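Local coordinates for protein succinate-semialdehyde dehydrogenase (Synechococcus sp., PDB 4ITA) that catalyses the oxidation of succinic semialdehyde to succinate, probably with NADP+ as the hydride acceptor, at residues R18-L22 against L185-Q191; T253-T257 against K287-L291; A380-D384 against Q406-A410. All coordinates share one frame; numbering follows the deposited sequence.

Contact 1 of 3, residues R18-L22 against L185-Q191; sequences RFKAL and LLIGASQ. With NDP (NADPH dihydro-nicotinamide-adenine-dinucleotide phosphate), chain C; EDO (1,2-ethanediol), chain H.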
# COMPACT_ATOMS: atom_id res chain seq x y z
N ARG A 18 -9.03 -35.38 7.99
CA ARG A 18 -9.83 -34.37 7.32
C ARG A 18 -10.45 -33.43 8.33
O ARG A 18 -10.66 -33.79 9.49
CB ARG A 18 -10.95 -35.01 6.50
CG ARG A 18 -10.53 -36.21 5.71
CD ARG A 18 -11.73 -36.75 4.95
NE ARG A 18 -12.10 -35.87 3.86
CZ ARG A 18 -11.76 -36.08 2.59
NH1 ARG A 18 -11.03 -37.15 2.28
NH2 ARG A 18 -12.13 -35.23 1.64
N PHE A 19 -10.75 -32.22 7.87
CA PHE A 19 -11.29 -31.18 8.72
C PHE A 19 -12.52 -30.56 8.08
O PHE A 19 -12.58 -30.37 6.86
CB PHE A 19 -10.23 -30.11 8.99
CG PHE A 19 -9.00 -30.63 9.68
CD1 PHE A 19 -8.81 -30.45 11.04
CD2 PHE A 19 -8.02 -31.31 8.97
CE1 PHE A 19 -7.68 -30.94 11.68
CE2 PHE A 19 -6.89 -31.80 9.60
CZ PHE A 19 -6.72 -31.62 10.95
N LYS A 20 -13.51 -30.25 8.91
CA LYS A 20 -14.71 -29.56 8.47
C LYS A 20 -14.38 -28.08 8.29
O LYS A 20 -13.79 -27.46 9.17
CB LYS A 20 -15.82 -29.74 9.51
CG LYS A 20 -17.22 -29.38 9.03
CD LYS A 20 -18.27 -29.72 10.10
CE LYS A 20 -19.69 -29.53 9.59
NZ LYS A 20 -19.98 -28.11 9.22
N ALA A 21 -14.76 -27.53 7.15
CA ALA A 21 -14.61 -26.10 6.93
C ALA A 21 -15.63 -25.35 7.77
O ALA A 21 -16.73 -25.85 8.03
CB ALA A 21 -14.80 -25.77 5.46
N LEU A 22 -15.28 -24.15 8.20
CA LEU A 22 -16.23 -23.29 8.90
C LEU A 22 -17.36 -22.90 7.97
O LEU A 22 -17.17 -22.75 6.76
CB LEU A 22 -15.55 -22.01 9.36
CG LEU A 22 -14.39 -22.13 10.36
CD1 LEU A 22 -13.91 -20.74 10.72
CD2 LEU A 22 -14.80 -22.93 11.60
N LEU A 185 -8.63 -19.72 10.67
CA LEU A 185 -9.89 -20.03 10.00
C LEU A 185 -9.67 -21.22 9.09
O LEU A 185 -8.96 -21.12 8.08
CB LEU A 185 -10.39 -18.84 9.17
CG LEU A 185 -10.48 -17.49 9.88
CD1 LEU A 185 -11.01 -16.44 8.92
CD2 LEU A 185 -11.37 -17.57 11.12
N LEU A 186 -10.27 -22.36 9.43
CA LEU A 186 -10.23 -23.53 8.56
C LEU A 186 -11.26 -23.33 7.47
O LEU A 186 -12.40 -23.77 7.58
CB LEU A 186 -10.49 -24.81 9.35
CG LEU A 186 -9.40 -25.18 10.37
CD1 LEU A 186 -9.72 -26.55 10.99
CD2 LEU A 186 -8.01 -25.16 9.76
N ILE A 187 -10.87 -22.60 6.42
CA ILE A 187 -11.77 -22.26 5.33
C ILE A 187 -11.07 -22.38 3.99
O ILE A 187 -9.83 -22.29 3.92
CB ILE A 187 -12.34 -20.82 5.48
CG1 ILE A 187 -11.24 -19.76 5.39
CG2 ILE A 187 -13.16 -20.70 6.77
CD1 ILE A 187 -11.76 -18.32 5.45
N GLY A 188 -11.85 -22.58 2.94
CA GLY A 188 -11.32 -22.70 1.60
C GLY A 188 -11.19 -21.35 0.92
O GLY A 188 -11.65 -20.32 1.43
N ALA A 189 -10.60 -21.37 -0.27
CA ALA A 189 -10.37 -20.14 -1.02
C ALA A 189 -11.67 -19.38 -1.33
O ALA A 189 -11.69 -18.15 -1.29
CB ALA A 189 -9.61 -20.44 -2.32
N SER A 190 -12.75 -20.12 -1.60
CA SER A 190 -14.03 -19.48 -1.93
C SER A 190 -14.65 -18.71 -0.77
O SER A 190 -15.57 -17.92 -0.96
CB SER A 190 -15.04 -20.52 -2.43
OG SER A 190 -15.41 -21.41 -1.39
N GLN A 191 -14.13 -18.94 0.44
CA GLN A 191 -14.73 -18.37 1.64
C GLN A 191 -14.05 -17.07 2.06
O GLN A 191 -14.50 -16.39 2.98
CB GLN A 191 -14.66 -19.39 2.77
CG GLN A 191 -15.25 -20.73 2.39
CD GLN A 191 -15.40 -21.66 3.57
OE1 GLN A 191 -14.56 -22.53 3.79
NE2 GLN A 191 -16.49 -21.51 4.31
PA NDP C . -1.72 -20.50 -4.02
O1A NDP C . -1.82 -19.06 -4.45
O2A NDP C . -2.44 -21.56 -4.80
O5B NDP C . -2.22 -20.60 -2.50
C5B NDP C . -1.76 -19.71 -1.48
C4B NDP C . -2.88 -19.36 -0.51
O4B NDP C . -3.89 -18.63 -1.22
C3B NDP C . -3.60 -20.58 0.05
O3B NDP C . -4.08 -20.27 1.37
C2B NDP C . -4.78 -20.74 -0.89
O2B NDP C . -5.88 -21.43 -0.31
C1B NDP C . -5.15 -19.30 -1.08
N9A NDP C . -5.90 -19.00 -2.31
C8A NDP C . -5.75 -19.54 -3.53
N7A NDP C . -6.62 -18.96 -4.40
C5A NDP C . -7.30 -18.02 -3.73
C6A NDP C . -8.36 -17.04 -4.02
N6A NDP C . -8.86 -16.95 -5.27
N1A NDP C . -8.79 -16.26 -3.01
C2A NDP C . -8.29 -16.34 -1.77
N3A NDP C . -7.33 -17.21 -1.42
C4A NDP C . -6.82 -18.05 -2.35
O3 NDP C . -0.12 -20.76 -3.93
PN NDP C . 0.82 -22.06 -4.20
O1N NDP C . 0.37 -22.83 -5.42
O2N NDP C . 1.00 -22.75 -2.88
O5D NDP C . 2.21 -21.34 -4.58
C5D NDP C . 2.91 -20.58 -3.61
C4D NDP C . 3.30 -19.23 -4.20
O4D NDP C . 3.64 -18.32 -3.14
C3D NDP C . 4.52 -19.31 -5.10
O3D NDP C . 4.32 -18.50 -6.26
C2D NDP C . 5.60 -18.76 -4.18
O2D NDP C . 6.70 -18.26 -4.95
C1D NDP C . 4.86 -17.65 -3.46
N1N NDP C . 5.59 -17.26 -2.25
C2N NDP C . 5.81 -15.96 -1.98
C3N NDP C . 6.86 -15.59 -1.14
C7N NDP C . 7.10 -14.15 -0.78
O7N NDP C . 7.32 -13.87 0.39
N7N NDP C . 7.09 -13.22 -1.73
C4N NDP C . 7.80 -16.62 -0.57
C5N NDP C . 7.14 -17.93 -0.56
C6N NDP C . 6.07 -18.19 -1.40
P2B NDP C . -6.18 -22.97 -0.63
O1X NDP C . -7.42 -23.23 0.18
O2X NDP C . -6.42 -23.06 -2.12
O3X NDP C . -5.01 -23.79 -0.17
C1 EDO H . -19.33 -20.33 1.92
O1 EDO H . -18.34 -19.96 2.90
C2 EDO H . -18.77 -20.10 0.52
O2 EDO H . -17.77 -21.09 0.23
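Leu22 and Leu186 bring the link between strand 15-18 and helix 24-41 against the loop that leaves strand 182-185 in the Rossmann-type cofactor domain, where Leu186 is the centre of an inverse gamma turn. Two hydrogen bonds join the segments. Leu22 N donates to Leu186 O over 3.0 Å, almost in line with the carbonyl bond, and Leu22 O takes Gln191 NE2 at 2.8 Å, the oxygen lying close to the plane of the glutamine amide. The other end of that amide serves its own loop: Gly188 N donates to Gln191 OE1 at 2.8 Å. A glutamine suits the place because it offers a donor and an acceptor at once, and the two bonds fix which way its amide is turned.

The apolar contacts lie alongside. The backbone sets Leu22 CB 3.8 Å from Ile187 CG2; with CG anti to the carbonyl carbon (chi1 -62°), Leu22 then sends CD1 on to Leu185 CD2. Leu186 CD1 comes obliquely to the ring of Phe19, which also packs on Pro162 and Leu166 of helix 162-175.

Further along the loop the cofactor is met by a small methyl group: Ala189 CB lies 3.6 Å from C5A of the NADPH adenine.

Contact 2 of 3, residues T253-T257 against K287-L291; sequences TVART and KFASL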
# COMPACT_ATOMS: atom_id res chain seq x y z
N THR A 253 23.32 -24.37 -5.61
CA THR A 253 22.63 -25.64 -5.46
C THR A 253 21.66 -25.58 -4.29
O THR A 253 20.50 -26.00 -4.43
CB THR A 253 23.62 -26.81 -5.30
OG1 THR A 253 24.40 -26.91 -6.50
CG2 THR A 253 22.87 -28.12 -5.07
N VAL A 254 22.10 -25.04 -3.16
CA VAL A 254 21.21 -24.85 -2.02
C VAL A 254 20.05 -23.93 -2.41
O VAL A 254 18.89 -24.23 -2.13
CB VAL A 254 21.94 -24.28 -0.79
CG1 VAL A 254 20.94 -23.96 0.33
CG2 VAL A 254 22.98 -25.27 -0.30
N ALA A 255 20.37 -22.82 -3.07
CA ALA A 255 19.34 -21.84 -3.41
C ALA A 255 18.24 -22.42 -4.32
O ALA A 255 17.07 -22.11 -4.15
CB ALA A 255 19.96 -20.61 -4.02
N ARG A 256 18.60 -23.28 -5.27
CA ARG A 256 17.58 -23.89 -6.13
C ARG A 256 16.83 -25.02 -5.44
O ARG A 256 15.63 -25.19 -5.65
CB ARG A 256 18.19 -24.37 -7.46
CG ARG A 256 17.26 -25.27 -8.31
CD ARG A 256 16.13 -24.52 -9.03
NE ARG A 256 14.98 -24.23 -8.15
CZ ARG A 256 13.78 -23.84 -8.58
NH1 ARG A 256 12.82 -23.59 -7.71
NH2 ARG A 256 13.54 -23.69 -9.87
N THR A 257 17.53 -25.81 -4.63
CA THR A 257 16.95 -27.08 -4.17
C THR A 257 16.41 -27.10 -2.75
O THR A 257 15.72 -28.05 -2.38
CB THR A 257 17.93 -28.28 -4.39
OG1 THR A 257 19.07 -28.15 -3.53
CG2 THR A 257 18.38 -28.34 -5.86
N LYS A 287 26.78 -31.48 -8.54
CA LYS A 287 26.19 -31.25 -7.23
C LYS A 287 24.73 -31.71 -7.19
O LYS A 287 24.30 -32.37 -6.24
CB LYS A 287 26.32 -29.77 -6.84
CG LYS A 287 26.29 -29.52 -5.34
CD LYS A 287 27.54 -30.08 -4.66
CE LYS A 287 27.39 -30.16 -3.15
NZ LYS A 287 28.48 -30.95 -2.51
N PHE A 288 23.97 -31.38 -8.23
CA PHE A 288 22.57 -31.80 -8.28
C PHE A 288 22.47 -33.33 -8.33
O PHE A 288 21.58 -33.92 -7.70
CB PHE A 288 21.87 -31.24 -9.53
CG PHE A 288 21.34 -29.83 -9.39
CD1 PHE A 288 22.09 -28.82 -8.80
CD2 PHE A 288 20.10 -29.50 -9.93
CE1 PHE A 288 21.60 -27.52 -8.72
CE2 PHE A 288 19.61 -28.20 -9.86
CZ PHE A 288 20.36 -27.21 -9.25
N ALA A 289 23.39 -33.96 -9.06
CA ALA A 289 23.32 -35.39 -9.32
C ALA A 289 23.44 -36.23 -8.05
O ALA A 289 22.92 -37.35 -7.99
CB ALA A 289 24.38 -35.80 -10.34
N SER A 290 24.12 -35.70 -7.04
CA SER A 290 24.37 -36.46 -5.83
C SER A 290 23.56 -36.03 -4.61
O SER A 290 23.82 -36.46 -3.49
CB SER A 290 25.88 -36.51 -5.54
OG SER A 290 26.52 -37.33 -6.51
N LEU A 291 22.54 -35.19 -4.82
CA LEU A 291 21.61 -34.87 -3.75
C LEU A 291 20.84 -36.12 -3.34
O LEU A 291 20.48 -36.94 -4.18
CB LEU A 291 20.65 -33.77 -4.19
CG LEU A 291 21.31 -32.41 -4.42
CD1 LEU A 291 20.31 -31.43 -5.03
CD2 LEU A 291 21.88 -31.85 -3.13
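Phe288 lays its ring against three side chains of helix 245-257, meeting each with a different part of it. Thr257 CG2 sits over one face in a CH-pi contact, 4.3 Å from the centroid and 17° off the normal. Thr253 OG1 lies at the edge, in the ring plane, 3.6 Å from Phe288 CE1. Arg256 comes obliquely with its aliphatic part, CG being 3.8 Å from Phe288 CZ. Around the ring, the Lys287 side chain crosses Thr253 at about a right angle, its CG 3.4 Å from Thr253 OG1, and Leu291 CD1 meets Thr257 CG2 tip to tip at 3.7 Å.

Thr257 can offer its methyl because its hydroxyl is spent on its own helix: OG1, at chi1 68°, turns back to donate to Thr253 O at 2.7 Å from above the carbonyl plane, while Thr257 N reaches the same oxygen from the opposite face. Thr253 OG1, bonded to Val249 O, can still rest against the ring edge and the lysine chain. Arg256 bends at chi2 and chi3, so that its guanidinium leaves the ring, their planes 74° apart, and binds Leu362 O and Val366 O.

Farther out, helix 245-257 is the crossover of a beta-alpha-beta unit between the parallel strands 235-239 and 267-273, and helix 274-289 follows directly; Leu331 of strand 328-331 also touches Phe288. With no hydrogen bond between them, the two segments meet mainly through van der Waals and CH-pi packing, a long, weak Lys287-Glu250 ion pair lying beyond, while both threonine hydroxyls and Arg256 NH1 and NH2 find backbone carbonyls.

Contact 3 of 3, residues A380-D384 against Q406-A410; sequences ALAND and QELDA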
# COMPACT_ATOMS: atom_id res chain seq x y z
N ALA A 380 19.93 -7.74 -18.95
CA ALA A 380 18.74 -7.82 -19.79
C ALA A 380 18.02 -9.16 -19.60
O ALA A 380 16.79 -9.21 -19.47
CB ALA A 380 19.09 -7.60 -21.25
N LEU A 381 18.78 -10.25 -19.60
CA LEU A 381 18.17 -11.56 -19.47
C LEU A 381 17.60 -11.74 -18.07
O LEU A 381 16.50 -12.28 -17.89
CB LEU A 381 19.18 -12.66 -19.79
CG LEU A 381 18.69 -14.10 -19.68
CD1 LEU A 381 17.48 -14.32 -20.57
CD2 LEU A 381 19.80 -15.05 -20.07
N ALA A 382 18.35 -11.29 -17.07
CA ALA A 382 17.90 -11.38 -15.68
C ALA A 382 16.55 -10.70 -15.48
O ALA A 382 15.70 -11.19 -14.72
CB ALA A 382 18.93 -10.79 -14.75
N ASN A 383 16.35 -9.58 -16.15
CA ASN A 383 15.13 -8.79 -15.99
C ASN A 383 13.99 -9.18 -16.93
O ASN A 383 12.89 -8.66 -16.81
CB ASN A 383 15.42 -7.30 -16.17
CG ASN A 383 16.27 -6.73 -15.06
OD1 ASN A 383 16.32 -7.27 -13.96
ND2 ASN A 383 16.93 -5.61 -15.33
N ASP A 384 14.26 -10.09 -17.87
CA ASP A 384 13.31 -10.43 -18.93
C ASP A 384 12.28 -11.45 -18.45
O ASP A 384 12.15 -12.55 -19.02
CB ASP A 384 14.06 -10.93 -20.17
CG ASP A 384 13.16 -11.03 -21.39
OD1 ASP A 384 12.17 -10.28 -21.47
OD2 ASP A 384 13.45 -11.88 -22.26
N GLN A 406 22.33 -1.82 -8.93
CA GLN A 406 21.50 -0.73 -9.43
C GLN A 406 20.47 -1.18 -10.45
O GLN A 406 19.34 -0.68 -10.47
CB GLN A 406 22.39 0.37 -10.03
CG GLN A 406 23.22 1.10 -8.99
CD GLN A 406 22.37 1.91 -8.02
OE1 GLN A 406 21.44 2.60 -8.44
NE2 GLN A 406 22.68 1.82 -6.73
N GLU A 407 20.84 -2.13 -11.30
CA GLU A 407 20.06 -2.39 -12.51
C GLU A 407 19.23 -3.67 -12.53
O GLU A 407 18.38 -3.83 -13.40
CB GLU A 407 20.96 -2.32 -13.74
CG GLU A 407 21.64 -0.98 -13.92
CD GLU A 407 22.62 -0.96 -15.07
OE1 GLU A 407 22.37 -1.64 -16.09
OE2 GLU A 407 23.66 -0.27 -14.94
N LEU A 408 19.47 -4.59 -11.59
CA LEU A 408 18.61 -5.77 -11.50
C LEU A 408 17.25 -5.33 -10.95
O LEU A 408 17.17 -4.69 -9.90
CB LEU A 408 19.24 -6.86 -10.64
CG LEU A 408 20.46 -7.52 -11.28
CD1 LEU A 408 21.26 -8.35 -10.27
CD2 LEU A 408 20.05 -8.36 -12.47
N ASP A 409 16.19 -5.67 -11.68
CA ASP A 409 14.84 -5.23 -11.36
C ASP A 409 14.19 -6.20 -10.38
O ASP A 409 13.41 -7.07 -10.76
CB ASP A 409 13.98 -5.14 -12.63
CG ASP A 409 14.29 -3.91 -13.48
OD1 ASP A 409 14.87 -2.94 -12.95
OD2 ASP A 409 13.92 -3.92 -14.67
N ALA A 410 14.52 -6.03 -9.11
CA ALA A 410 14.07 -6.94 -8.07
C ALA A 410 13.94 -6.19 -6.76
O ALA A 410 14.54 -5.12 -6.59
CB ALA A 410 15.06 -8.09 -7.92
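Ala382 and Leu408 begin the contact between the end of helix 375-383 and the turn that closes helix 398-407. The methyl of Ala382 takes Leu408 CD2 closely, at 3.5 Å; its small size lets the helix approach, and Ile271 of strand 267-273 touches it as well.

Asn383 follows and carries the polar part. With CG beside its backbone N (chi1 -68°), the amide faces the backbone on both sides of Leu408. Asp409 N donates to Asn383 OD1 at 2.8 Å, nearly straight at 172° but from above the carbonyl plane, while Asn383 ND2 gives a hydrogen to Glu407 O at 3.0 Å, close to the amide plane. The carboxylate of Asp409 stacks on this amide, the planes only 11° apart. A leucine in place of Asn383 would probably leave Asp409 N and Glu407 O without their mates and the turn less firmly fixed.

Asp409 is the centre of an inverse gamma turn leading to strand 412-415. The same backbone faces the second subunit, where Lys451 of that subunit binds Leu408 O and Asn449 of that subunit binds Ala410 O. An asparagine amide thus does the work of a peptide group, satisfying one N-H and one C=O of a chain whose carbonyls at Leu408 and Ala410 bond to the second subunit.

Overall arrangement
The three contacts follow one another along the chain without touching. Contact 1 belongs to the cofactor domain of the aldehyde dehydrogenase fold and reaches the adenine end of NADPH. Contacts 2 and 3 both lie against the seven-stranded sheet, joining helices that accompany it; their centres are 24 Å apart and their nearest atoms about 14 Å. Both touch strand 267-273, contact 2 through Arg256 and contact 3 through Ala382. Contact 2 comes near the cofactor, the side chain of Arg256 being about 9 Å from NADPH. Contact 3, its centre 39 Å from that of contact 1 across the centre of the chain, looks instead to the second subunit.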